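Local coordinates for protein AxyAgu115A (Amphibacillus xylanus NBRC 15112, PDB 6NPS) that probably hydrolyses alpha-linked glucuronic acid side groups from glucuronoxylan, as a family GH115 alpha-glucuronidase, at residues G92-F97 with K164-K169; E374-I379 with K400-Y405. The protein carries 3 engineered substitutions. All coordinates share one frame; numbering follows the deposited sequence.

Contact 1. Residues G92-F97 with K164-K169; sequences GKREVF and KEPSVK
Arg94 and Glu165 meet where the loop before strand 97-106 of the N-terminal mixed sheet touches the loop leading into strand 170-174, the first strand of the TIM barrel; the contact therefore joins the N-terminal domain to the barrel. Its tightly packed part is built on Pro166, whose CG lies 3.4 Å from Glu95 OE1 and whose CD lies 3.5 Å from Arg94 O. Beside it, Val96 CG2 rests 3.5 Å from Glu165 N. The Glu95 carboxylate is buried but well paired: salt bridges to Arg121 and Arg171 reach into both neighbouring domains, and a water joins OE1, weakly, to Arg94 NH1 and Lys169 O.

The outer side is looser. There the Arg94 guanidinium lies between Lys169 CG over one face and Glu165 CD over the other, 3.8 and 4.0 Å from its plane, while Pro166 O sits at its edge. Guanidinium and carboxylate planes are 23° apart, and Glu165 OE1 is well out of the guanidinium plane, so any attraction is probably electrostatic, with no N-H directed at the oxygen. The Glu165 carboxylate instead grips backbone: a chi1 of -81° swings the chain beside its own backbone N, it runs extended from there, and OE2 accepts from Arg94 N through its anti lone pair, at 2.7 Å and 158°.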
loop_
_atom_site.group_PDB
_atom_site.type_symbol
_atom_site.label_atom_id
_atom_site.label_comp_id
_atom_site.label_asym_id
_atom_site.label_seq_id
_atom_site.Cartn_x
_atom_site.Cartn_y
_atom_site.Cartn_z
ATOM N N GLY A 92 19.976 54.759 -36.437
ATOM C CA GLY A 92 19.049 55.017 -35.359
ATOM C C GLY A 92 18.220 53.832 -34.888
ATOM O O GLY A 92 17.614 53.923 -33.815
ATOM N N LYS A 93 18.156 52.732 -35.653
ATOM C CA LYS A 93 17.359 51.574 -35.271
ATOM C C LYS A 93 18.091 50.728 -34.235
ATOM O O LYS A 93 19.310 50.775 -34.116
ATOM C CB LYS A 93 17.017 50.721 -36.488
ATOM C CG LYS A 93 15.996 51.406 -37.375
ATOM C CD LYS A 93 15.556 50.519 -38.486
ATOM C CE LYS A 93 14.489 51.226 -39.310
ATOM N NZ LYS A 93 14.114 50.376 -40.472
ATOM N N ARG A 94 17.322 49.920 -33.495
ATOM C CA ARG A 94 17.830 49.151 -32.370
ATOM C C ARG A 94 18.190 47.743 -32.843
ATOM O O ARG A 94 17.322 47.025 -33.340
ATOM C CB ARG A 94 16.772 49.094 -31.271
ATOM C CG ARG A 94 17.190 48.345 -29.999
ATOM C CD ARG A 94 16.117 48.402 -28.887
ATOM N NE ARG A 94 14.797 48.817 -29.370
ATOM C CZ ARG A 94 13.839 47.999 -29.829
ATOM N NH1 ARG A 94 14.022 46.675 -29.892
ATOM N NH2 ARG A 94 12.684 48.510 -30.239
ATOM N N GLU A 95 19.456 47.354 -32.678
ATOM C CA GLU A 95 19.912 45.986 -32.920
ATOM C C GLU A 95 19.562 45.501 -34.330
ATOM O O GLU A 95 19.090 44.384 -34.526
ATOM C CB GLU A 95 19.347 45.050 -31.846
ATOM C CG GLU A 95 19.738 45.522 -30.437
ATOM C CD GLU A 95 19.279 44.610 -29.288
ATOM O OE1 GLU A 95 18.355 43.792 -29.456
ATOM O OE2 GLU A 95 19.847 44.746 -28.182
ATOM N N VAL A 96 19.815 46.346 -35.328
ATOM C CA VAL A 96 19.567 45.986 -36.722
ATOM C C VAL A 96 20.902 45.924 -37.476
ATOM O O VAL A 96 21.855 46.633 -37.133
ATOM C CB VAL A 96 18.609 47.048 -37.344
ATOM C CG1 VAL A 96 18.802 47.168 -38.833
ATOM C CG2 VAL A 96 17.153 46.716 -37.004
ATOM N N PHE A 97 20.968 45.146 -38.565
ATOM C CA PHE A 97 22.174 45.217 -39.386
ATOM C C PHE A 97 21.819 45.167 -40.862
ATOM O O PHE A 97 20.724 44.756 -41.256
ATOM C CB PHE A 97 23.175 44.096 -39.033
ATOM C CG PHE A 97 22.623 42.729 -39.228
ATOM C CD1 PHE A 97 22.724 42.100 -40.461
ATOM C CD2 PHE A 97 21.986 42.074 -38.190
ATOM C CE1 PHE A 97 22.201 40.815 -40.645
ATOM C CE2 PHE A 97 21.470 40.802 -38.362
ATOM C CZ PHE A 97 21.577 40.174 -39.601
ATOM N N LYS A 164 15.340 43.159 -38.972
ATOM C CA LYS A 164 14.294 44.000 -38.375
ATOM C C LYS A 164 14.522 44.154 -36.867
ATOM O O LYS A 164 15.130 43.278 -36.252
ATOM C CB LYS A 164 12.909 43.407 -38.643
ATOM C CG LYS A 164 12.581 43.239 -40.118
ATOM C CD LYS A 164 11.283 42.473 -40.310
ATOM C CE LYS A 164 10.762 42.616 -41.731
ATOM N NZ LYS A 164 9.639 43.590 -41.815
ATOM N N GLU A 165 14.050 45.246 -36.260
ATOM C CA GLU A 165 14.269 45.402 -34.824
ATOM C C GLU A 165 13.677 44.192 -34.100
ATOM O O GLU A 165 12.637 43.664 -34.523
ATOM C CB GLU A 165 13.628 46.693 -34.308
ATOM C CG GLU A 165 14.481 47.927 -34.556
ATOM C CD GLU A 165 13.841 49.243 -34.077
ATOM O OE1 GLU A 165 12.603 49.395 -34.151
ATOM O OE2 GLU A 165 14.590 50.123 -33.613
ATOM N N PRO A 166 14.320 43.700 -33.048
ATOM C CA PRO A 166 13.763 42.543 -32.327
ATOM C C PRO A 166 12.366 42.827 -31.786
ATOM O O PRO A 166 12.083 43.917 -31.281
ATOM C CB PRO A 166 14.774 42.327 -31.192
ATOM C CG PRO A 166 16.103 42.857 -31.770
ATOM C CD PRO A 166 15.689 44.040 -32.605
ATOM N N SER A 167 11.488 41.809 -31.844
ATOM C CA SER A 167 10.110 42.015 -31.400
ATOM C C SER A 167 10.051 42.291 -29.897
ATOM O O SER A 167 9.191 43.052 -29.435
ATOM C CB SER A 167 9.239 40.792 -31.736
ATOM O OG SER A 167 9.408 40.372 -33.067
ATOM N N VAL A 168 10.971 41.720 -29.118
ATOM C CA VAL A 168 10.999 41.957 -27.679
ATOM C C VAL A 168 12.298 42.704 -27.336
ATOM O O VAL A 168 13.395 42.306 -27.752
ATOM C CB VAL A 168 10.855 40.646 -26.863
ATOM C CG1 VAL A 168 11.009 40.944 -25.328
ATOM C CG2 VAL A 168 9.504 39.918 -27.190
ATOM N N LYS A 169 12.179 43.775 -26.557
ATOM C CA LYS A 169 13.326 44.676 -26.379
ATOM C C LYS A 169 14.488 44.035 -25.609
ATOM O O LYS A 169 15.662 44.194 -26.001
ATOM C CB LYS A 169 12.895 45.952 -25.683
ATOM C CG LYS A 169 14.016 47.022 -25.746
ATOM C CD LYS A 169 13.549 48.360 -25.156
ATOM C CE LYS A 169 14.605 49.454 -25.363
ATOM N NZ LYS A 169 14.236 50.747 -24.689
HETATM O O HOH W 1 16.132 45.123 -28.731
HETATM O O HOH W 2 17.838 42.716 -36.047
#

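Contact 2. Residues E374-I379 with K400-Y405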
loop_
_atom_site.group_PDB
_atom_site.type_symbol
_atom_site.label_atom_id
_atom_site.label_comp_id
_atom_site.label_asym_id
_atom_site.label_seq_id
_atom_site.Cartn_x
_atom_site.Cartn_y
_atom_site.Cartn_z
ATOM N N GLU A 374 5.897 56.369 -8.957
ATOM C CA GLU A 374 7.237 55.961 -8.813
ATOM C C GLU A 374 7.562 54.830 -9.806
ATOM O O GLU A 374 8.691 54.601 -10.123
ATOM C CB GLU A 374 7.478 55.603 -7.374
ATOM C CG GLU A 374 7.632 56.854 -6.513
ATOM C CD GLU A 374 8.887 57.625 -6.893
ATOM O OE1 GLU A 374 9.728 57.012 -7.524
ATOM O OE2 GLU A 374 9.053 58.813 -6.605
ATOM N N LEU A 375 6.539 54.153 -10.300
ATOM C CA LEU A 375 6.669 53.099 -11.301
ATOM C C LEU A 375 6.579 53.610 -12.736
ATOM O O LEU A 375 6.694 52.810 -13.676
ATOM C CB LEU A 375 5.614 52.035 -11.064
ATOM C CG LEU A 375 5.802 51.447 -9.667
ATOM C CD1 LEU A 375 4.659 50.493 -9.395
ATOM C CD2 LEU A 375 7.162 50.717 -9.569
ATOM N N GLU A 376 6.434 54.914 -12.935
ATOM C CA GLU A 376 6.423 55.429 -14.293
ATOM C C GLU A 376 7.786 55.199 -14.947
ATOM O O GLU A 376 8.838 55.472 -14.343
ATOM C CB GLU A 376 6.028 56.907 -14.305
ATOM C CG GLU A 376 5.444 57.333 -15.648
ATOM C CD GLU A 376 4.667 56.197 -16.315
ATOM O OE1 GLU A 376 5.199 55.605 -17.285
ATOM O OE2 GLU A 376 3.525 55.905 -15.891
ATOM N N ASP A 377 7.761 54.657 -16.167
ATOM C CA ASP A 377 8.907 54.291 -16.987
ATOM C C ASP A 377 9.563 53.008 -16.505
ATOM O O ASP A 377 10.521 52.573 -17.145
ATOM C CB ASP A 377 9.976 55.396 -17.064
ATOM C CG ASP A 377 9.368 56.785 -17.262
ATOM O OD1 ASP A 377 9.638 57.694 -16.435
ATOM O OD2 ASP A 377 8.614 56.955 -18.253
ATOM N N VAL A 378 9.090 52.385 -15.421
ATOM C CA VAL A 378 9.657 51.128 -14.942
ATOM C C VAL A 378 9.031 49.949 -15.688
ATOM O O VAL A 378 7.803 49.892 -15.888
ATOM C CB VAL A 378 9.457 50.992 -13.421
ATOM C CG1 VAL A 378 9.932 49.604 -12.936
ATOM C CG2 VAL A 378 10.203 52.096 -12.692
ATOM N N ILE A 379 9.866 48.984 -16.086
ATOM C CA ILE A 379 9.341 47.732 -16.627
ATOM C C ILE A 379 8.698 46.929 -15.504
ATOM O O ILE A 379 9.322 46.688 -14.470
ATOM C CB ILE A 379 10.460 46.903 -17.274
ATOM C CG1 ILE A 379 11.134 47.671 -18.419
ATOM C CG2 ILE A 379 9.886 45.559 -17.768
ATOM C CD1 ILE A 379 12.572 47.203 -18.641
ATOM N N LYS A 400 -1.542 50.741 -21.251
ATOM C CA LYS A 400 -1.127 52.128 -21.423
ATOM C C LYS A 400 0.168 52.459 -20.679
ATOM O O LYS A 400 0.711 53.556 -20.867
ATOM C CB LYS A 400 -2.254 53.039 -20.948
ATOM C CG LYS A 400 -3.327 53.311 -21.996
ATOM C CD LYS A 400 -3.721 54.808 -21.975
ATOM C CE LYS A 400 -3.886 55.434 -23.378
ATOM N NZ LYS A 400 -2.588 55.741 -24.072
ATOM N N HIS A 401 0.671 51.553 -19.844
ATOM C CA HIS A 401 1.759 51.881 -18.922
ATOM C C HIS A 401 3.038 52.141 -19.693
ATOM O O HIS A 401 3.531 51.282 -20.433
ATOM C CB HIS A 401 1.963 50.751 -17.917
ATOM C CG HIS A 401 3.178 50.915 -17.053
ATOM N ND1 HIS A 401 3.255 51.853 -16.040
ATOM C CD2 HIS A 401 4.364 50.263 -17.050
ATOM C CE1 HIS A 401 4.433 51.765 -15.446
ATOM N NE2 HIS A 401 5.126 50.813 -16.043
ATOM N N SER A 402 3.565 53.341 -19.556
ATOM C CA SER A 402 4.851 53.632 -20.153
ATOM C C SER A 402 5.930 52.935 -19.335
ATOM O O SER A 402 5.961 53.027 -18.105
ATOM C CB SER A 402 5.061 55.146 -20.213
ATOM O OG SER A 402 6.435 55.458 -20.159
ATOM N N GLY A 403 6.823 52.236 -20.011
ATOM C CA GLY A 403 7.746 51.341 -19.364
ATOM C C GLY A 403 7.501 49.902 -19.761
ATOM O O GLY A 403 8.432 49.092 -19.739
ATOM N N GLY A 404 6.267 49.579 -20.141
ATOM C CA GLY A 404 5.987 48.235 -20.624
ATOM C C GLY A 404 6.087 47.155 -19.548
ATOM O O GLY A 404 6.219 47.412 -18.339
ATOM N N TYR A 405 6.043 45.910 -20.022
ATOM C CA TYR A 405 5.911 44.741 -19.167
ATOM C C TYR A 405 6.953 43.703 -19.534
ATOM O O TYR A 405 7.413 43.610 -20.689
ATOM C CB TYR A 405 4.497 44.116 -19.276
ATOM C CG TYR A 405 3.462 45.043 -18.691
ATOM C CD1 TYR A 405 3.136 44.976 -17.335
ATOM C CD2 TYR A 405 2.834 46.003 -19.482
ATOM C CE1 TYR A 405 2.207 45.826 -16.799
ATOM C CE2 TYR A 405 1.894 46.861 -18.956
ATOM C CZ TYR A 405 1.581 46.767 -17.601
ATOM O OH TYR A 405 0.669 47.646 -17.031
HETATM O O HOH W 3 1.996 55.505 -17.902
HETATM O O HOH W 4 8.884 54.844 -20.557
HETATM O O HOH W 5 11.425 50.772 -19.923
#
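Two type II beta turns, Leu375 to Val378 and His401 to Gly404, pack against each other in the loops that lead into the adjacent parallel strands 379-383 and 405-410 of the TIM barrel. The nearest pair of CA atoms, Asp377 CA and Gly403 CA, is 4.0 Å apart; Gly403, without a side chain and with positive phi, lies directly against the backbone of Asp377 and Val378. His401 spans the turns. With its CG anti to the backbone N (chi1 172°), the ring reaches across edge-on, and NE2 donates to Val378 O at 2.8 Å and 163°. The donor lies in the carbonyl plane and the acceptor only 6° from the ring plane, which helps to fix the rotation of the ring. At the same edge, CE1 approaches Leu375 O at 3.1 Å; that oxygen also closes its own turn by accepting from Val378 N.

Asp377 N is shared between two acceptors, Ser402 O across the contact at 3.1 Å and Glu376 OE1 at 3.0 Å. Neither bond is straight, and each acceptor is met from above its plane. Glu376, bent at chi2, brings OE1 to this N-H but also within 2.8 Å of Ser402 O, an unfavourable approach that makes the OE1 position doubtful; a water links OE2 to Ser402 N. A second water bridges Asp377 OD2 and Ser402 OG. Further along, Ile379 CG1 packs 3.3 Å from Gly403 O. So straight a bond to a carbonyl implies that His401 NE2 carries a proton, and Glu376 OE2, 4.1 Å from His401 ND1, could modestly favour a positively charged ring.

In the fold
Both segments of contact 1 precede those of contact 2 in sequence; the contact centres are 20 Å apart and their nearest atoms about 6 Å, without touching. Both adjoin the eight-stranded parallel sheet of the TIM barrel, contact 1 through segment 164-169 only. Contact 1 precedes strand 170-174, whereas contact 2 precedes strands 379-383 and 405-410; strand 446-450 separates 170-174 from 405-410 in the sheet. Because the strands are parallel and segments 164-169, 374-379 and 400-405 each lead into the start of one, both contacts lie at the N-terminal end of the barrel. Contact 1 joins that end to the N-terminal domain, while contact 2 ties two of its loops together.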